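Local coordinates for BH2358 protein (Bacillus halodurans C-125, PDB 2RBD) that is of unknown function but is probably a spore coat protein, built as a ferritin-like four-helix bundle, at residues Trp23-Ser27 with Val75-Pro79; Gly35-Phe39 with Thr106-Asp110; Gly114-Ser119 with Phe137-Val142. All coordinates share one frame; numbering follows the deposited sequence.

Contact 1: residues Trp23-Ser27 with Val75-Pro79; sequences WTYLS and VGLPP
Trp23 and Pro78 carry most of this contact, in which helix 16-42 receives the extended chain that follows helix 46-72. The first kind of interaction is CH-pi. Pro78 CG lies over the five-membered ring of Trp23, 4.3 Å from its centroid and 18° off the ring normal, while Pro78 CB sits toward the rim of the same face. Trp23 has CG anti to its amide nitrogen (chi1 -176°), and this brings the indole out over the proline.

Apolar packing adds further grip. Leu26 approaches Pro78 at about a right angle, its CD2 methyl 3.6 Å from Pro78 CD. Ser27 brings CB to 3.8 Å from Pro78 CB, and Val75 CG1 stands obliquely to the indole, 4.3 Å from Trp23 CD1. Gly76 O lies at the indole edge, near its plane, 3.1 Å from Trp23 CD1. At the interface with the second subunit, Pro160 of that subunit also packs on Trp23.

Two waters bridge polar atoms of the segments. Trp23 NE1 donates to water 1 over 3.0 Å, and that water gives a weak bond to Leu77 O. Water 2 similarly joins Ser27 OG to Pro79 O, though Ser27 has a second conformer and this bridge is therefore less certain.

From Gly76 to Pro79 the backbone keeps polyproline-II-like angles, and neither proline has an N-H to donate. The consequence is a junction held chiefly by ring and methyl surfaces, with water mediating between the indole N-H and the carbonyl of Leu77.

Contact 2: residues Gly35-Phe39 with Thr106-Asp110; sequences GYRSF and TISMD
Helix segments 35-39 and 106-110, with Tyr36 CA and Ile107 CA the nearest pair at 8.3 Å, run nearly antiparallel at 156° and bring their axes no closer than 12.5 Å. Across so wide a spacing, long side chains have to do the touching. Tyr36 spans it: CG lies beside the backbone N and anti to the carbonyl carbon (chi1 -70°), a setting from which the phenol reaches the other helix.

There the hydroxyl donates to Asp110. The bond from Tyr36 OH to Asp110 OD2 measures 2.7 Å and uses the anti lone pair, the one turned away from the other carboxylate oxygen. OD2 stands at the ring edge in the plane of the phenol, and the two flat groups are only 22° apart, so the carboxylate nearly continues the ring plane. Asp110 CB is also close, 3.1 Å from Tyr36 OH. Over a face of the same ring sits Ile107 CG1, 4.0 Å from the centroid and displaced toward the rim, a CH-pi contact.

Such pairing of helix 16-42 with helix 100-124 is part of the ferritin-like four-helix bundle, in which a long connection separates helix 46-72 from helix 100-124. The other two helices close in here as well: Ile52 of helix 46-72 touches both Tyr36 and Ile107, and Met148 of helix 128-155 touches Ile107.

Phe39, one turn along from Tyr36, presents its edge to Thr106, with CE2 4.0 Å from the CG2 methyl and the side chains at about a right angle. The hydroxyl of Thr106 is engaged by Glu102 O of its own helix. Phe98 of the second subunit packs on Phe39.

Contact 3: residues Gly114-Ser119 with Phe137-Val142; sequences GLVTCS and FHMAKV
Leu115 and His138 meet inside an antiparallel helical hairpin, helices 100-124 and 128-155 of the ferritin-like bundle; the axes of segments 114-119 and 137-142 approach to 9.4 Å at 163°. The CD2 methyl of Leu115 sits over one face of the imidazole, 3.8 Å from its centroid in a CH-pi contact, and also touches Lys141 CB and, at 3.6 Å, Val142 CG2. At the ring edge, in its plane, Leu115 O lies 3.3 Å from His138 CD2. A first torsion near 180° (chi1 -172°) turns the His138 ring toward helix 100-124 and the third subunit, where NE2 is hydrogen-bonded to Ser119 OG of that subunit and the ring stacks on its His138. Were His138 replaced by an alanine, the Leu115 methyl would probably lose its ring face, Ser119 of the third subunit one of its partners, and the histidine there its stacking ring.

A CB on Gly114 would probably collide with Lys141 CD as it now lies, 3.7 Å from Gly114 C. Bent at its last two torsions, that lysine carries NZ to a bound tetraethylene glycol. Beside it, Cys118 SG rests 3.8 Å from Phe137 CB.

Contact 1 lays a loop on helix 16-42, whereas contacts 2 and 3 pack helix on helix. Contacts 1 and 2 share helix 16-42, with centres about 19 Å apart, and both touch the second subunit; contacts 2 and 3 share helix 100-124, with centres about 16 Å apart. Tyr25, on segment 23-27 but taking no part in contact 1, reaches contact 3: Tyr25 OH lies 3.2 Å from Lys141 CE and 3.6 Å from Cys118 SG, and is hydrogen-bonded to Glu62. Tetraethylene glycol, probably from the crystallisation liquor, is found about 4 Å from the side chain of Tyr36 and, not necessarily as the same molecule, about 3 Å from that of Lys141; such molecules often mark pockets.

Contact 1: residues Trp23-Ser27 with Val75-Pro79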
ATOM      1  N   TRP A  23      -2.649 -12.930 -11.857  1.00 13.01           N
ATOM      2  CA  TRP A  23      -3.447 -14.065 -11.369  1.00 12.72           C
ATOM      3  C   TRP A  23      -4.258 -13.684 -10.137  1.00 12.63           C
ATOM      4  O   TRP A  23      -5.464 -13.994 -10.031  1.00 11.76           O
ATOM      5  CB  TRP A  23      -2.515 -15.233 -11.045  1.00 12.56           C
ATOM      6  CG  TRP A  23      -3.189 -16.489 -10.633  1.00 13.10           C
ATOM      7  CD1 TRP A  23      -3.515 -17.534 -11.445  1.00 16.59           C
ATOM      8  CD2 TRP A  23      -3.566 -16.881  -9.315  1.00 12.41           C
ATOM      9  NE1 TRP A  23      -4.093 -18.532 -10.729  1.00 15.90           N
ATOM     10  CE2 TRP A  23      -4.158 -18.167  -9.418  1.00 13.60           C
ATOM     11  CE3 TRP A  23      -3.474 -16.277  -8.056  1.00 14.50           C
ATOM     12  CZ2 TRP A  23      -4.636 -18.855  -8.322  1.00 14.66           C
ATOM     13  CZ3 TRP A  23      -3.976 -16.947  -6.979  1.00 16.21           C
ATOM     14  CH2 TRP A  23      -4.559 -18.225  -7.117  1.00 16.08           C
ATOM     15  N   THR A  24      -3.623 -13.002  -9.191  1.00 11.13           N
ATOM     16  CA  THR A  24      -4.299 -12.580  -7.998  1.00 12.62           C
ATOM     17  C   THR A  24      -5.429 -11.551  -8.282  1.00 12.30           C
ATOM     18  O   THR A  24      -6.519 -11.611  -7.703  1.00 10.87           O
ATOM     19  CB  THR A  24      -3.272 -12.041  -6.997  1.00 12.40           C
ATOM     20  OG1 THR A  24      -2.410 -13.102  -6.571  1.00 13.20           O
ATOM     21  CG2 THR A  24      -3.962 -11.481  -5.764  1.00 11.87           C
ATOM     22  N   TYR A  25      -5.170 -10.605  -9.167  1.00 13.03           N
ATOM     23  CA  TYR A  25      -6.161  -9.617  -9.557  1.00 12.08           C
ATOM     24  C   TYR A  25      -7.400 -10.276 -10.177  1.00 11.07           C
ATOM     25  O   TYR A  25      -8.555  -9.945  -9.919  1.00 12.23           O
ATOM     26  CB  TYR A  25      -5.503  -8.595 -10.505  1.00 13.84           C
ATOM     27  CG  TYR A  25      -6.335  -7.371 -10.811  1.00 10.90           C
ATOM     28  CD1 TYR A  25      -7.298  -7.396 -11.807  1.00 11.94           C
ATOM     29  CD2 TYR A  25      -6.160  -6.166 -10.098  1.00 14.63           C
ATOM     30  CE1 TYR A  25      -8.013  -6.268 -12.116  1.00 14.19           C
ATOM     31  CE2 TYR A  25      -6.902  -5.054 -10.403  1.00 18.30           C
ATOM     32  CZ  TYR A  25      -7.847  -5.105 -11.389  1.00 16.08           C
ATOM     33  OH  TYR A  25      -8.595  -3.996 -11.760  1.00 18.53           O
ATOM     34  N   LEU A  26      -7.163 -11.204 -11.082  1.00 11.91           N
ATOM     35  CA  LEU A  26      -8.244 -11.980 -11.697  1.00 12.93           C
ATOM     36  C   LEU A  26      -9.037 -12.768 -10.636  1.00 10.14           C
ATOM     37  O   LEU A  26     -10.250 -12.778 -10.653  1.00 12.40           O
ATOM     38  CB  LEU A  26      -7.626 -12.925 -12.740  1.00 13.26           C
ATOM     39  CG  LEU A  26      -8.563 -13.917 -13.424  1.00 15.54           C
ATOM     40  CD1 LEU A  26      -9.787 -13.224 -14.066  1.00 14.19           C
ATOM     41  CD2 LEU A  26      -7.785 -14.776 -14.458  1.00 14.72           C
ATOM     42  N   SER A  27      -8.340 -13.438  -9.723  1.00 10.87           N
ATOM     43  CA  SER A  27      -9.019 -14.129  -8.642  0.60 12.30           C
ATOM     44  C   SER A  27      -9.851 -13.166  -7.772  1.00 13.72           C
ATOM     45  O   SER A  27     -10.982 -13.493  -7.395  1.00 12.16           O
ATOM     46  CB  SER A  27      -8.012 -14.950  -7.811  0.60 12.74           C
ATOM     47  OG  SER A  27      -8.680 -15.876  -6.964  0.60 13.59           O
ATOM     48  N   VAL A  75      -0.208 -19.888 -18.036  1.00 16.67           N
ATOM     49  CA  VAL A  75      -0.498 -19.748 -16.613  1.00 15.99           C
ATOM     50  C   VAL A  75      -1.912 -20.291 -16.354  1.00 17.08           C
ATOM     51  O   VAL A  75      -2.863 -19.899 -17.045  1.00 16.49           O
ATOM     52  CB  VAL A  75      -0.414 -18.270 -16.152  1.00 17.33           C
ATOM     53  CG1 VAL A  75      -0.776 -18.155 -14.660  1.00 14.66           C
ATOM     54  CG2 VAL A  75       0.980 -17.634 -16.498  1.00 16.45           C
ATOM     55  N   GLY A  76      -2.048 -21.194 -15.386  1.00 16.56           N
ATOM     56  CA  GLY A  76      -3.350 -21.675 -14.979  1.00 16.33           C
ATOM     57  C   GLY A  76      -4.222 -20.591 -14.412  1.00 16.67           C
ATOM     58  O   GLY A  76      -3.761 -19.744 -13.659  1.00 17.65           O
ATOM     59  N   LEU A  77      -5.492 -20.649 -14.755  1.00 15.75           N
ATOM     60  CA  LEU A  77      -6.469 -19.657 -14.293  0.70 16.07           C
ATOM     61  C   LEU A  77      -7.039 -20.052 -12.959  1.00 16.10           C
ATOM     62  O   LEU A  77      -7.165 -21.232 -12.658  1.00 16.57           O
ATOM     63  CB  LEU A  77      -7.612 -19.475 -15.315  0.70 17.00           C
ATOM     64  CG  LEU A  77      -7.244 -19.020 -16.729  0.70 18.86           C
ATOM     65  CD1 LEU A  77      -8.477 -18.691 -17.581  0.70 18.41           C
ATOM     66  CD2 LEU A  77      -6.289 -17.827 -16.699  0.70 16.04           C
ATOM     67  N   PRO A  78      -7.380 -19.060 -12.129  1.00 15.86           N
ATOM     68  CA  PRO A  78      -8.006 -19.376 -10.854  1.00 16.53           C
ATOM     69  C   PRO A  78      -9.476 -19.769 -11.050  1.00 16.79           C
ATOM     70  O   PRO A  78     -10.143 -19.236 -11.907  1.00 17.38           O
ATOM     71  CB  PRO A  78      -7.922 -18.044 -10.075  1.00 17.40           C
ATOM     72  CG  PRO A  78      -7.894 -17.025 -11.101  1.00 17.89           C
ATOM     73  CD  PRO A  78      -7.235 -17.609 -12.336  1.00 18.01           C
ATOM     74  N   PRO A  79      -9.987 -20.675 -10.251  1.00 18.79           N
ATOM     75  CA  PRO A  79     -11.386 -21.063 -10.377  1.00 18.39           C
ATOM     76  C   PRO A  79     -12.292 -19.967  -9.844  1.00 21.64           C
ATOM     77  O   PRO A  79     -12.038 -19.455  -8.765  1.00 22.01           O
ATOM     78  CB  PRO A  79     -11.473 -22.312  -9.519  1.00 21.22           C
ATOM     79  CG  PRO A  79     -10.376 -22.127  -8.517  1.00 26.02           C
ATOM     80  CD  PRO A  79      -9.267 -21.438  -9.225  1.00 21.47           C
TER
HETATM   81  O   HOH W   1      -5.026 -21.413 -10.896  1.00 24.29           O
HETATM   82  O   HOH W   2     -10.919 -17.079  -8.447  1.00 19.47           O

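Contact 2: residues Gly35-Phe39 with Thr106-Asp110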
ATOM      1  N   GLY A  35     -19.612 -11.943  -4.956  1.00 10.87           N
ATOM      2  CA  GLY A  35     -20.197 -11.163  -3.851  1.00 11.46           C
ATOM      3  C   GLY A  35     -21.177 -10.108  -4.307  1.00 11.62           C
ATOM      4  O   GLY A  35     -22.224  -9.928  -3.699  1.00 12.73           O
ATOM      5  N   TYR A  36     -20.843  -9.425  -5.389  1.00 12.45           N
ATOM      6  CA  TYR A  36     -21.707  -8.388  -5.906  1.00 12.31           C
ATOM      7  C   TYR A  36     -22.994  -8.988  -6.513  1.00 10.50           C
ATOM      8  O   TYR A  36     -24.036  -8.387  -6.431  1.00 11.35           O
ATOM      9  CB  TYR A  36     -20.993  -7.527  -6.948  1.00 12.49           C
ATOM     10  CG  TYR A  36     -19.916  -6.628  -6.415  1.00 11.34           C
ATOM     11  CD1 TYR A  36     -19.384  -6.778  -5.144  1.00 13.35           C
ATOM     12  CD2 TYR A  36     -19.339  -5.698  -7.244  1.00 14.40           C
ATOM     13  CE1 TYR A  36     -18.347  -5.936  -4.687  1.00 15.77           C
ATOM     14  CE2 TYR A  36     -18.312  -4.863  -6.793  1.00 14.60           C
ATOM     15  CZ  TYR A  36     -17.829  -4.995  -5.543  1.00 13.36           C
ATOM     16  OH  TYR A  36     -16.790  -4.173  -5.141  1.00 14.74           O
ATOM     17  N   ARG A  37     -22.903 -10.157  -7.139  1.00 11.41           N
ATOM     18  CA  ARG A  37     -24.115 -10.846  -7.583  1.00 13.06           C
ATOM     19  C   ARG A  37     -25.019 -11.181  -6.390  1.00 12.89           C
ATOM     20  O   ARG A  37     -26.254 -11.094  -6.472  1.00 14.15           O
ATOM     21  CB  ARG A  37     -23.717 -12.070  -8.382  1.00 10.70           C
ATOM     22  CG  ARG A  37     -23.277 -11.715  -9.794  1.00 10.32           C
ATOM     23  CD  ARG A  37     -22.735 -12.945 -10.493  1.00 12.84           C
ATOM     24  NE  ARG A  37     -22.649 -12.737 -11.936  1.00 14.65           N
ATOM     25  CZ  ARG A  37     -22.022 -13.581 -12.746  1.00 15.16           C
ATOM     26  NH1 ARG A  37     -21.328 -14.600 -12.285  1.00 17.22           N
ATOM     27  NH2 ARG A  37     -22.069 -13.391 -14.045  1.00 20.45           N
ATOM     28  N   SER A  38     -24.408 -11.507  -5.253  1.00 11.32           N
ATOM     29  CA  SER A  38     -25.220 -11.694  -4.041  1.00 12.13           C
ATOM     30  C   SER A  38     -25.793 -10.352  -3.594  1.00 12.39           C
ATOM     31  O   SER A  38     -26.994 -10.238  -3.363  1.00 12.71           O
ATOM     32  CB  SER A  38     -24.413 -12.311  -2.920  1.00 14.63           C
ATOM     33  OG  SER A  38     -25.250 -12.546  -1.804  1.00 18.01           O
ATOM     34  N   PHE A  39     -24.967  -9.295  -3.584  1.00 13.74           N
ATOM     35  CA  PHE A  39     -25.461  -7.962  -3.224  1.00 12.55           C
ATOM     36  C   PHE A  39     -26.629  -7.485  -4.085  1.00 15.10           C
ATOM     37  O   PHE A  39     -27.508  -6.829  -3.573  1.00 15.19           O
ATOM     38  CB  PHE A  39     -24.349  -6.939  -3.295  1.00 14.34           C
ATOM     39  CG  PHE A  39     -23.341  -7.000  -2.163  1.00 11.87           C
ATOM     40  CD1 PHE A  39     -23.597  -7.611  -0.942  1.00 16.30           C
ATOM     41  CD2 PHE A  39     -22.142  -6.349  -2.324  1.00 16.45           C
ATOM     42  CE1 PHE A  39     -22.633  -7.603   0.079  1.00 16.62           C
ATOM     43  CE2 PHE A  39     -21.176  -6.341  -1.326  1.00 18.54           C
ATOM     44  CZ  PHE A  39     -21.428  -6.983  -0.134  1.00 19.13           C
ATOM     45  N   THR A 106     -18.999  -0.971   1.155  1.00 14.52           N
ATOM     46  CA  THR A 106     -18.153  -2.067   0.774  1.00 14.25           C
ATOM     47  C   THR A 106     -17.608  -1.940  -0.624  1.00 15.35           C
ATOM     48  O   THR A 106     -16.390  -2.064  -0.866  1.00 12.57           O
ATOM     49  CB  THR A 106     -18.924  -3.388   0.907  1.00 16.21           C
ATOM     50  OG1 THR A 106     -19.311  -3.533   2.272  1.00 19.28           O
ATOM     51  CG2 THR A 106     -18.074  -4.586   0.480  1.00 17.50           C
ATOM     52  N   ILE A 107     -18.497  -1.670  -1.563  1.00 14.36           N
ATOM     53  CA  ILE A 107     -18.087  -1.525  -2.932  1.00 13.26           C
ATOM     54  C   ILE A 107     -17.128  -0.325  -3.088  1.00 14.83           C
ATOM     55  O   ILE A 107     -16.133  -0.385  -3.787  1.00 13.25           O
ATOM     56  CB  ILE A 107     -19.310  -1.376  -3.848  1.00 15.59           C
ATOM     57  CG1 ILE A 107     -20.119  -2.665  -3.790  1.00 15.19           C
ATOM     58  CG2 ILE A 107     -18.840  -0.998  -5.288  1.00 11.22           C
ATOM     59  CD1 ILE A 107     -21.385  -2.624  -4.584  1.00 19.13           C
ATOM     60  N   SER A 108     -17.426   0.773  -2.413  1.00 13.08           N
ATOM     61  CA  SER A 108     -16.535   1.948  -2.464  1.00 16.14           C
ATOM     62  C   SER A 108     -15.123   1.630  -1.952  1.00 14.02           C
ATOM     63  O   SER A 108     -14.110   2.026  -2.559  1.00 13.93           O
ATOM     64  CB  SER A 108     -17.130   3.101  -1.669  1.00 16.60           C
ATOM     65  OG  SER A 108     -18.395   3.459  -2.229  1.00 19.80           O
HETATM   66  N   MSE A 109     -15.047   0.851  -0.872  1.00 13.64           N
HETATM   67  CA  MSE A 109     -13.747   0.441  -0.351  0.70 14.97           C
HETATM   68  C   MSE A 109     -13.039  -0.506  -1.315  1.00 12.56           C
HETATM   69  O   MSE A 109     -11.828  -0.401  -1.496  1.00 11.97           O
HETATM   70  CB  MSE A 109     -13.875  -0.167   1.035  0.70 16.21           C
HETATM   71  CG  MSE A 109     -14.217   0.876   2.039  0.70 21.57           C
HETATM   72 SE   MSE A 109     -14.389   0.163   3.796  0.56 26.69          SE
HETATM   73  CE  MSE A 109     -15.996  -0.703   3.586  0.70 20.51           C
ATOM     74  N   ASP A 110     -13.796  -1.387  -1.919  1.00 11.98           N
ATOM     75  CA  ASP A 110     -13.222  -2.292  -2.907  1.00 10.84           C
ATOM     76  C   ASP A 110     -12.601  -1.517  -4.101  1.00 12.39           C
ATOM     77  O   ASP A 110     -11.505  -1.848  -4.608  1.00 11.46           O
ATOM     78  CB  ASP A 110     -14.269  -3.282  -3.477  1.00 12.86           C
ATOM     79  CG  ASP A 110     -14.787  -4.309  -2.468  1.00 13.67           C
ATOM     80  OD1 ASP A 110     -14.049  -4.653  -1.509  1.00 15.68           O
ATOM     81  OD2 ASP A 110     -15.942  -4.760  -2.649  1.00 15.16           O
TER

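Contact 3: residues Gly114-Ser119 with Phe137-Val142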
ATOM      1  N   GLY A 114      -8.785  -1.381  -5.320  1.00 11.08           N
ATOM      2  CA  GLY A 114      -8.456  -1.724  -6.726  1.00 11.92           C
ATOM      3  C   GLY A 114      -7.608  -0.701  -7.436  1.00 10.79           C
ATOM      4  O   GLY A 114      -6.745  -1.049  -8.217  1.00 11.71           O
ATOM      5  N   LEU A 115      -7.839   0.578  -7.136  1.00 10.35           N
ATOM      6  CA  LEU A 115      -7.008   1.671  -7.670  1.00  9.92           C
ATOM      7  C   LEU A 115      -5.553   1.458  -7.264  1.00 10.04           C
ATOM      8  O   LEU A 115      -4.629   1.514  -8.084  1.00 11.89           O
ATOM      9  CB  LEU A 115      -7.506   3.014  -7.159  1.00 13.33           C
ATOM     10  CG  LEU A 115      -8.769   3.581  -7.792  1.00 16.94           C
ATOM     11  CD1 LEU A 115      -9.033   4.913  -7.078  1.00 17.73           C
ATOM     12  CD2 LEU A 115      -8.653   3.729  -9.375  1.00 18.31           C
ATOM     13  N   VAL A 116      -5.366   1.200  -5.964  1.00 10.48           N
ATOM     14  CA  VAL A 116      -4.046   0.930  -5.401  1.00 10.49           C
ATOM     15  C   VAL A 116      -3.412  -0.309  -6.029  1.00 10.54           C
ATOM     16  O   VAL A 116      -2.253  -0.261  -6.446  1.00 10.45           O
ATOM     17  CB  VAL A 116      -4.093   0.864  -3.878  1.00 10.19           C
ATOM     18  CG1 VAL A 116      -2.754   0.322  -3.291  1.00 12.06           C
ATOM     19  CG2 VAL A 116      -4.388   2.287  -3.308  1.00 11.14           C
ATOM     20  N   THR A 117      -4.161  -1.386  -6.136  1.00 10.63           N
ATOM     21  CA  THR A 117      -3.626  -2.588  -6.768  1.00 10.91           C
ATOM     22  C   THR A 117      -3.191  -2.345  -8.213  1.00 11.70           C
ATOM     23  O   THR A 117      -2.112  -2.757  -8.625  1.00 10.82           O
ATOM     24  CB  THR A 117      -4.633  -3.726  -6.704  1.00 10.16           C
ATOM     25  OG1 THR A 117      -5.076  -3.885  -5.344  1.00 12.01           O
ATOM     26  CG2 THR A 117      -3.993  -5.024  -7.227  1.00 10.50           C
ATOM     27  N   CYS A 118      -4.005  -1.649  -8.989  1.00 10.90           N
ATOM     28  CA  CYS A 118      -3.584  -1.275 -10.333  1.00 10.45           C
ATOM     29  C   CYS A 118      -2.252  -0.531 -10.338  1.00 10.75           C
ATOM     30  O   CYS A 118      -1.363  -0.870 -11.124  1.00 11.74           O
ATOM     31  CB  CYS A 118      -4.646  -0.443 -11.045  1.00 12.00           C
ATOM     32  SG  CYS A 118      -6.122  -1.373 -11.541  1.00 12.57           S
ATOM     33  N   SER A 119      -2.096   0.466  -9.455  1.00 10.15           N
ATOM     34  CA  SER A 119      -0.856   1.241  -9.413  1.00  9.29           C
ATOM     35  C   SER A 119       0.335   0.401  -9.024  1.00 11.36           C
ATOM     36  O   SER A 119       1.430   0.553  -9.554  1.00 10.90           O
ATOM     37  CB  SER A 119      -1.012   2.432  -8.475  1.00 12.31           C
ATOM     38  OG  SER A 119      -1.969   3.354  -9.008  1.00 12.36           O
ATOM     39  N   PHE A 137      -7.156   0.020 -16.850  1.00 14.25           N
ATOM     40  CA  PHE A 137      -8.045  -0.385 -15.797  1.00 11.99           C
ATOM     41  C   PHE A 137      -8.176   0.736 -14.758  1.00 11.70           C
ATOM     42  O   PHE A 137      -9.258   1.004 -14.246  1.00 12.82           O
ATOM     43  CB  PHE A 137      -7.563  -1.648 -15.056  1.00 12.22           C
ATOM     44  CG  PHE A 137      -7.571  -2.953 -15.867  1.00 12.67           C
ATOM     45  CD1 PHE A 137      -8.065  -3.048 -17.162  1.00 15.34           C
ATOM     46  CD2 PHE A 137      -7.108  -4.124 -15.235  1.00 13.13           C
ATOM     47  CE1 PHE A 137      -8.055  -4.274 -17.833  1.00 17.32           C
ATOM     48  CE2 PHE A 137      -7.094  -5.348 -15.903  1.00 17.78           C
ATOM     49  CZ  PHE A 137      -7.558  -5.421 -17.195  1.00 15.90           C
ATOM     50  N   HIS A 138      -7.047   1.336 -14.404  1.00 10.66           N
ATOM     51  CA  HIS A 138      -7.022   2.408 -13.412  1.00 11.97           C
ATOM     52  C   HIS A 138      -7.868   3.576 -13.871  1.00 13.92           C
ATOM     53  O   HIS A 138      -8.680   4.089 -13.088  1.00 12.47           O
ATOM     54  CB  HIS A 138      -5.584   2.832 -13.111  1.00  9.83           C
ATOM     55  CG  HIS A 138      -5.443   3.782 -11.965  1.00 11.22           C
ATOM     56  ND1 HIS A 138      -5.667   5.130 -12.118  1.00 12.80           N
ATOM     57  CD2 HIS A 138      -5.085   3.593 -10.663  1.00 11.11           C
ATOM     58  CE1 HIS A 138      -5.495   5.725 -10.944  1.00 14.18           C
ATOM     59  NE2 HIS A 138      -5.132   4.826 -10.046  1.00 12.57           N
HETATM   60  N   MSE A 139      -7.731   3.979 -15.132  1.00 13.54           N
HETATM   61  CA  MSE A 139      -8.520   5.111 -15.646  1.00 15.93           C
HETATM   62  C   MSE A 139     -10.025   4.865 -15.540  1.00 16.40           C
HETATM   63  O   MSE A 139     -10.805   5.734 -15.152  1.00 15.98           O
HETATM   64  CB  MSE A 139      -8.110   5.412 -17.081  1.00 15.50           C
HETATM   65  CG  MSE A 139      -6.745   5.937 -17.182  1.00 18.18           C
HETATM   66 SE   MSE A 139      -6.143   5.968 -19.071  0.80 24.78          SE
HETATM   67  CE  MSE A 139      -7.223   7.383 -19.693  1.00 23.74           C
ATOM     68  N   ALA A 140     -10.464   3.662 -15.879  1.00 16.51           N
ATOM     69  CA  ALA A 140     -11.861   3.306 -15.780  1.00 17.35           C
ATOM     70  C   ALA A 140     -12.327   3.273 -14.330  1.00 18.06           C
ATOM     71  O   ALA A 140     -13.423   3.708 -14.031  1.00 16.29           O
ATOM     72  CB  ALA A 140     -12.124   1.940 -16.438  1.00 18.20           C
ATOM     73  N   LYS A 141     -11.490   2.752 -13.436  1.00 16.25           N
ATOM     74  CA  LYS A 141     -11.832   2.604 -12.057  1.00 15.39           C
ATOM     75  C   LYS A 141     -11.922   3.956 -11.330  1.00 15.03           C
ATOM     76  O   LYS A 141     -12.716   4.137 -10.438  1.00 15.90           O
ATOM     77  CB  LYS A 141     -10.813   1.647 -11.385  1.00 18.56           C
ATOM     78  CG  LYS A 141     -11.341   0.839 -10.285  1.00 21.65           C
ATOM     79  CD  LYS A 141     -10.332  -0.221  -9.822  1.00 17.51           C
ATOM     80  CE  LYS A 141     -10.243  -1.435 -10.714  1.00 22.44           C
ATOM     81  NZ  LYS A 141     -11.544  -2.175 -10.875  1.00 19.96           N
ATOM     82  N   VAL A 142     -11.105   4.921 -11.738  1.00 12.67           N
ATOM     83  CA  VAL A 142     -11.221   6.257 -11.196  1.00 11.67           C
ATOM     84  C   VAL A 142     -12.626   6.786 -11.501  1.00 14.32           C
ATOM     85  O   VAL A 142     -13.284   7.400 -10.619  1.00 15.04           O
ATOM     86  CB  VAL A 142     -10.150   7.184 -11.766  1.00 12.85           C
ATOM     87  CG1 VAL A 142     -10.503   8.653 -11.470  1.00 14.84           C
ATOM     88  CG2 VAL A 142      -8.748   6.827 -11.236  1.00 14.19           C
TER